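PDB 3QAY: endolysin from Clostridium phage phiCD27, which probably cleaves the peptidoglycan of Clostridium difficile as a zinc-dependent N-acetylmuramoyl-L-alanine amidase. Local coordinates for residues Cys18-Ala21 against Asn26-Gln29. Residues are numbered along the deposited sequence; the frame is centred on the assembly and turned at random.
Sequences CTSA and NEYQ. With ZN (zinc ion), chain E.
Ala-21 and Glu-27 hold each other twice, and the pair illustrates how a loop can steady a metal ligand at the start of a helix. The backbone N of Ala-21 donates to Glu-27 OE1 at 2.8 Å, meeting that oxygen on its anti side, 24° out of the carboxylate plane, while Glu-27 N donates in return to Ala-21 O at 3.1 Å. Glu-27 swings its CG opposite the backbone N (chi1 167°) and then runs straight, which brings the carboxylate past Ser-20; OE2 binds the zinc ion at 2.1 Å, and His-10 and His-85 are further ligands. Together with the zinc bond, the bond to OE1 probably limits rotation of the carboxylate, consistent with a second-shell role for the loop.

Ser-20 OG completes this tight part. It accepts from Tyr-28 N at 3.0 Å and donates to Ala-21 O at 2.9 Å, so that Ala-21 O is gripped by Ser-20 OG and Glu-27 N from opposite faces of its carbonyl plane. A loop hydroxyl and a loop carbonyl thereby occupy two N-H groups of the helix's first turn, beside the N-cap residue Asn-26.

The Cys-18 end is looser, with apolar and sulfur-aromatic contacts instead of hydrogen bonds. Its SG rests 3.6 Å from Tyr-28 CB and lies obliquely to the ring, 5.0 Å from the centroid, whereas the phenol runs off to bond Glu-56 through OH.

In the amidase α/β fold, residues 18-21 belong to the loop that follows strand 3-8 and turns back onto the N-terminus of helix 27-44, near the metal-binding His-85 of strand 80-87.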
loop_
_atom_site.group_PDB
_atom_site.type_symbol
_atom_site.label_atom_id
_atom_site.label_comp_id
_atom_site.label_asym_id
_atom_site.label_seq_id
_atom_site.Cartn_x
_atom_site.Cartn_y
_atom_site.Cartn_z
ATOM N N CYS A 18 -17.501 -5.435 -0.244
ATOM C CA CYS A 18 -16.111 -4.997 -0.153
ATOM C C CYS A 18 -15.729 -4.260 -1.434
ATOM O O CYS A 18 -15.956 -4.760 -2.531
ATOM C CB CYS A 18 -15.186 -6.184 0.055
ATOM S SG CYS A 18 -13.489 -5.695 0.360
ATOM N N THR A 19 -15.136 -3.079 -1.294
ATOM C CA THR A 19 -14.900 -2.215 -2.449
ATOM C C THR A 19 -13.580 -2.529 -3.172
ATOM O O THR A 19 -13.271 -1.919 -4.202
ATOM C CB THR A 19 -14.934 -0.739 -2.038
ATOM O OG1 THR A 19 -13.868 -0.464 -1.116
ATOM C CG2 THR A 19 -16.281 -0.405 -1.395
ATOM N N SER A 20 -12.820 -3.489 -2.645
ATOM C CA SER A 20 -11.517 -3.836 -3.208
ATOM C C SER A 20 -11.644 -4.845 -4.341
ATOM O O SER A 20 -12.702 -5.447 -4.539
ATOM C CB SER A 20 -10.596 -4.396 -2.113
ATOM O OG SER A 20 -10.869 -5.755 -1.816
ATOM N N ALA A 21 -10.551 -5.038 -5.079
ATOM C CA ALA A 21 -10.460 -6.164 -6.005
ATOM C C ALA A 21 -10.504 -7.472 -5.213
ATOM O O ALA A 21 -10.148 -7.506 -4.029
ATOM C CB ALA A 21 -9.195 -6.086 -6.837
ATOM N N ASN A 26 -8.539 -11.799 -1.295
ATOM C CA ASN A 26 -9.219 -10.513 -1.234
ATOM C C ASN A 26 -8.196 -9.423 -0.957
ATOM O O ASN A 26 -7.381 -9.550 -0.042
ATOM C CB ASN A 26 -10.320 -10.508 -0.172
ATOM C CG ASN A 26 -11.182 -9.264 -0.242
ATOM O OD1 ASN A 26 -12.142 -9.186 -1.028
ATOM N ND2 ASN A 26 -10.851 -8.283 0.577
ATOM N N GLU A 27 -8.236 -8.362 -1.755
ATOM C CA GLU A 27 -7.273 -7.272 -1.648
ATOM C C GLU A 27 -7.348 -6.595 -0.282
ATOM O O GLU A 27 -6.335 -6.461 0.400
ATOM C CB GLU A 27 -7.510 -6.249 -2.759
ATOM C CG GLU A 27 -6.786 -4.936 -2.565
ATOM C CD GLU A 27 -7.051 -3.939 -3.668
ATOM O OE1 GLU A 27 -7.923 -4.188 -4.532
ATOM O OE2 GLU A 27 -6.385 -2.887 -3.658
ATOM N N TYR A 28 -8.548 -6.172 0.109
ATOM C CA TYR A 28 -8.735 -5.471 1.381
ATOM C C TYR A 28 -8.235 -6.292 2.565
ATOM O O TYR A 28 -7.484 -5.782 3.402
ATOM C CB TYR A 28 -10.203 -5.096 1.580
ATOM C CG TYR A 28 -10.527 -4.555 2.953
ATOM C CD1 TYR A 28 -10.292 -3.220 3.274
ATOM C CD2 TYR A 28 -11.082 -5.375 3.930
ATOM C CE1 TYR A 28 -10.603 -2.718 4.538
ATOM C CE2 TYR A 28 -11.386 -4.886 5.191
ATOM C CZ TYR A 28 -11.147 -3.561 5.490
ATOM O OH TYR A 28 -11.454 -3.079 6.745
ATOM N N GLN A 29 -8.643 -7.560 2.623
ATOM C CA GLN A 29 -8.270 -8.451 3.721
ATOM C C GLN A 29 -6.754 -8.661 3.775
ATOM O O GLN A 29 -6.171 -8.584 4.855
ATOM C CB GLN A 29 -8.983 -9.809 3.620
ATOM C CG GLN A 29 -10.519 -9.756 3.765
ATOM C CD GLN A 29 -10.996 -9.290 5.144
ATOM O OE1 GLN A 29 -10.288 -9.426 6.148
ATOM N NE2 GLN A 29 -12.201 -8.729 5.191
HETATM ZN ZN ZN E . -6.969 -1.192 -4.720
HETATM O O HOH W 1 -7.866 0.671 -5.992
#